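Local coordinates for protein (tenascin) (Gallus gallus, PDB 1QR4), which is an extracellular matrix adhesion protein, here a segment of two fibronectin type III domains that probably binds heparin, at residues L151-I164 / F170-T182. Residues are numbered along the deposited sequence; the frame is centred on the assembly and turned at random.
Sequences LVKLVPGVDYNVNI and FEESEPISGILKT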
# COMPACT_ATOMS: atom_id res chain seq x y z
N LEU A 151 2.91 22.23 14.59
CA LEU A 151 3.07 21.48 15.82
C LEU A 151 3.36 22.51 16.90
O LEU A 151 4.06 23.50 16.65
CB LEU A 151 4.20 20.45 15.71
CG LEU A 151 4.06 19.30 14.69
CD1 LEU A 151 5.12 18.25 14.93
CD2 LEU A 151 2.70 18.66 14.82
N VAL A 152 2.75 22.34 18.07
CA VAL A 152 2.93 23.26 19.19
C VAL A 152 3.27 22.52 20.46
O VAL A 152 3.19 21.30 20.51
CB VAL A 152 1.67 24.10 19.46
CG1 VAL A 152 1.27 24.87 18.21
CG2 VAL A 152 0.54 23.19 19.97
N LYS A 153 3.58 23.28 21.51
CA LYS A 153 3.95 22.72 22.80
C LYS A 153 5.23 21.88 22.70
O LYS A 153 5.45 20.96 23.49
CB LYS A 153 2.83 21.87 23.40
CG LYS A 153 1.79 22.65 24.17
CD LYS A 153 1.05 21.73 25.14
CE LYS A 153 -0.09 22.45 25.86
NZ LYS A 153 -1.12 22.92 24.89
N LEU A 154 6.06 22.21 21.72
CA LEU A 154 7.31 21.50 21.52
C LEU A 154 8.43 21.96 22.47
O LEU A 154 8.72 23.17 22.59
CB LEU A 154 7.76 21.64 20.07
CG LEU A 154 7.40 20.48 19.15
CD1 LEU A 154 6.03 19.91 19.49
CD2 LEU A 154 7.47 20.95 17.71
N VAL A 155 9.02 21.00 23.18
CA VAL A 155 10.11 21.27 24.11
C VAL A 155 11.35 21.75 23.35
O VAL A 155 11.72 21.18 22.32
CB VAL A 155 10.48 20.01 24.91
CG1 VAL A 155 11.83 20.19 25.61
CG2 VAL A 155 9.39 19.70 25.91
N PRO A 156 11.99 22.82 23.83
CA PRO A 156 13.18 23.33 23.16
C PRO A 156 14.31 22.31 23.20
O PRO A 156 14.42 21.53 24.15
CB PRO A 156 13.54 24.57 23.99
CG PRO A 156 12.23 24.99 24.58
CD PRO A 156 11.64 23.66 24.99
N GLY A 157 15.11 22.29 22.13
CA GLY A 157 16.23 21.39 22.04
C GLY A 157 15.95 19.93 22.36
O GLY A 157 16.15 19.46 23.48
N VAL A 158 15.44 19.22 21.36
CA VAL A 158 15.15 17.81 21.48
C VAL A 158 14.74 17.32 20.10
O VAL A 158 14.08 18.03 19.36
CB VAL A 158 14.05 17.50 22.54
CG1 VAL A 158 12.97 18.54 22.49
CG2 VAL A 158 13.44 16.12 22.32
N ASP A 159 15.27 16.15 19.73
CA ASP A 159 14.97 15.54 18.44
C ASP A 159 13.65 14.79 18.52
O ASP A 159 13.45 13.95 19.42
CB ASP A 159 16.10 14.62 18.01
CG ASP A 159 17.24 15.36 17.31
OD1 ASP A 159 16.97 16.36 16.61
OD2 ASP A 159 18.39 14.91 17.45
N TYR A 160 12.77 15.08 17.57
CA TYR A 160 11.45 14.48 17.50
C TYR A 160 11.24 13.54 16.33
O TYR A 160 11.48 13.93 15.18
CB TYR A 160 10.40 15.60 17.42
CG TYR A 160 10.03 16.21 18.75
CD1 TYR A 160 9.26 15.50 19.67
CD2 TYR A 160 10.39 17.52 19.08
CE1 TYR A 160 8.85 16.07 20.88
CE2 TYR A 160 9.99 18.11 20.29
CZ TYR A 160 9.21 17.37 21.19
OH TYR A 160 8.75 17.92 22.37
N ASN A 161 10.81 12.32 16.60
CA ASN A 161 10.52 11.34 15.54
C ASN A 161 9.11 11.70 15.03
O ASN A 161 8.17 11.68 15.81
CB ASN A 161 10.52 9.93 16.10
CG ASN A 161 11.67 9.08 15.57
OD1 ASN A 161 12.11 9.24 14.43
ND2 ASN A 161 12.13 8.14 16.39
N VAL A 162 8.99 12.05 13.76
CA VAL A 162 7.70 12.44 13.20
C VAL A 162 7.26 11.59 12.05
O VAL A 162 7.84 11.65 10.97
CB VAL A 162 7.71 13.91 12.70
CG1 VAL A 162 6.40 14.25 11.99
CG2 VAL A 162 7.93 14.85 13.87
N ASN A 163 6.16 10.88 12.27
CA ASN A 163 5.56 9.98 11.30
C ASN A 163 4.27 10.56 10.75
O ASN A 163 3.51 11.22 11.46
CB ASN A 163 5.24 8.65 11.97
CG ASN A 163 6.43 8.08 12.73
OD1 ASN A 163 6.44 8.08 13.97
ND2 ASN A 163 7.42 7.59 12.01
N ILE A 164 4.03 10.31 9.47
CA ILE A 164 2.82 10.77 8.80
C ILE A 164 2.23 9.58 8.04
O ILE A 164 2.96 8.85 7.35
CB ILE A 164 3.11 11.92 7.83
CG1 ILE A 164 3.72 13.09 8.61
CG2 ILE A 164 1.83 12.36 7.12
CD1 ILE A 164 4.17 14.25 7.75
N PHE A 170 -10.97 3.21 6.36
CA PHE A 170 -10.36 2.57 7.54
C PHE A 170 -8.94 2.16 7.21
O PHE A 170 -8.18 1.71 8.09
CB PHE A 170 -11.15 1.32 7.96
CG PHE A 170 -12.62 1.56 8.06
CD1 PHE A 170 -13.17 2.11 9.20
CD2 PHE A 170 -13.44 1.27 6.98
CE1 PHE A 170 -14.53 2.39 9.27
CE2 PHE A 170 -14.81 1.55 7.03
CZ PHE A 170 -15.35 2.11 8.18
N GLU A 171 -8.60 2.26 5.93
CA GLU A 171 -7.28 1.92 5.45
C GLU A 171 -6.29 3.01 5.79
O GLU A 171 -6.58 4.20 5.66
CB GLU A 171 -7.30 1.68 3.94
CG GLU A 171 -8.09 0.45 3.52
CD GLU A 171 -7.62 -0.81 4.24
OE1 GLU A 171 -6.61 -1.40 3.79
OE2 GLU A 171 -8.25 -1.20 5.25
N GLU A 172 -5.13 2.58 6.29
CA GLU A 172 -4.07 3.50 6.63
C GLU A 172 -2.75 2.98 6.09
O GLU A 172 -2.31 1.88 6.41
CB GLU A 172 -3.99 3.74 8.13
CG GLU A 172 -3.59 2.56 8.93
CD GLU A 172 -3.55 2.89 10.40
OE1 GLU A 172 -4.24 3.85 10.81
OE2 GLU A 172 -2.84 2.19 11.14
N SER A 173 -2.13 3.80 5.25
CA SER A 173 -0.89 3.44 4.60
C SER A 173 0.32 3.26 5.50
O SER A 173 0.24 3.22 6.73
CB SER A 173 -0.55 4.50 3.56
OG SER A 173 -0.38 5.76 4.17
N GLU A 174 1.44 3.03 4.82
CA GLU A 174 2.74 2.90 5.46
C GLU A 174 3.16 4.34 5.78
O GLU A 174 2.90 5.26 5.01
CB GLU A 174 3.72 2.23 4.51
CG GLU A 174 3.60 0.74 4.53
CD GLU A 174 3.75 0.21 5.94
OE1 GLU A 174 4.88 0.27 6.47
OE2 GLU A 174 2.74 -0.23 6.54
N PRO A 175 3.76 4.55 6.95
CA PRO A 175 4.18 5.90 7.33
C PRO A 175 5.52 6.28 6.76
O PRO A 175 6.28 5.41 6.31
CB PRO A 175 4.30 5.79 8.84
CG PRO A 175 4.89 4.42 8.98
CD PRO A 175 4.10 3.58 8.00
N ILE A 176 5.78 7.58 6.73
CA ILE A 176 7.07 8.13 6.30
C ILE A 176 7.47 8.91 7.54
O ILE A 176 6.61 9.33 8.32
CB ILE A 176 6.94 9.14 5.16
CG1 ILE A 176 5.93 10.22 5.53
CG2 ILE A 176 6.55 8.44 3.89
CD1 ILE A 176 5.83 11.30 4.52
N SER A 177 8.76 9.08 7.78
CA SER A 177 9.13 9.84 8.94
C SER A 177 10.35 10.70 8.75
O SER A 177 11.06 10.58 7.76
CB SER A 177 9.29 8.93 10.15
OG SER A 177 10.42 8.10 10.01
N GLY A 178 10.56 11.59 9.70
CA GLY A 178 11.70 12.47 9.67
C GLY A 178 11.99 12.90 11.08
O GLY A 178 11.17 12.71 11.98
N ILE A 179 13.19 13.43 11.29
CA ILE A 179 13.59 13.92 12.61
C ILE A 179 13.33 15.41 12.68
O ILE A 179 13.64 16.15 11.74
CB ILE A 179 15.10 13.72 12.88
CG1 ILE A 179 15.50 12.24 12.76
CG2 ILE A 179 15.44 14.30 14.25
CD1 ILE A 179 15.40 11.44 14.06
N LEU A 180 12.72 15.85 13.77
CA LEU A 180 12.46 17.27 13.96
C LEU A 180 13.29 17.76 15.13
O LEU A 180 13.14 17.27 16.26
CB LEU A 180 10.99 17.53 14.25
CG LEU A 180 10.74 19.02 14.52
CD1 LEU A 180 11.05 19.83 13.27
CD2 LEU A 180 9.31 19.23 14.97
N LYS A 181 14.17 18.72 14.85
CA LYS A 181 15.06 19.32 15.84
C LYS A 181 14.53 20.68 16.26
O LYS A 181 14.54 21.63 15.47
CB LYS A 181 16.46 19.47 15.25
CG LYS A 181 16.56 19.48 13.72
CD LYS A 181 15.87 20.68 13.06
CE LYS A 181 15.85 20.53 11.53
NZ LYS A 181 15.11 19.32 11.06
N THR A 182 14.07 20.77 17.51
CA THR A 182 13.51 22.00 18.07
C THR A 182 14.51 23.16 18.21
O THR A 182 15.46 23.05 19.01
CB THR A 182 12.84 21.75 19.46
OG1 THR A 182 13.59 20.79 20.21
CG2 THR A 182 11.41 21.27 19.28
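P175 opens the pairing, its CB resting against the backbone O of I164. I176 and I164 then exchange two backbone hydrogen bonds. With its first torsion at 53°, I176 CG1 sits between its own N and carbonyl carbon and lies 4.0 Å from I164 CB. S177 faces the other side of the sheet, beside the N163 amide. G178 bonds V162 both ways through the backbone. I179 shares its face with D159 and N161: its CG2 lies 3.5 Å from D159 OD1, and its CD1 approaches N161 OD1.

These strands form the last hairpin of a fibronectin type III beta sandwich. 171-181 is an edge strand of the four-stranded sheet, and 124-131 flanks 159-168 on its other side.

L180 and Y160 form a hydrogen-bonded pair. L180 points into the core, where its CD2 meets L154 CD2 at 3.7 Å, the two side chains crossing at about a right angle. K181 lays its CB 3.4 Å from D159 OD1, but its bent chain carries the amine away. T182 OG1 lies 2.8 Å from V155 O and also near V158 O; which one takes its proton is not settled. T182 CG2 meets the Y160 ring edge in plane, 3.6 Å from CE2. Y160 OH accepts a bond from V155 N, 3.2 Å long. This is the tyrosine corner of Greek-key sandwiches, tying the 154-158 loop to strand 159-164. Were Y160 replaced by alanine, V155 N would probably lose this acceptor and a gap would open beside T182 CG2. T182 O takes a bond from G157 N, which lies above the carbonyl plane.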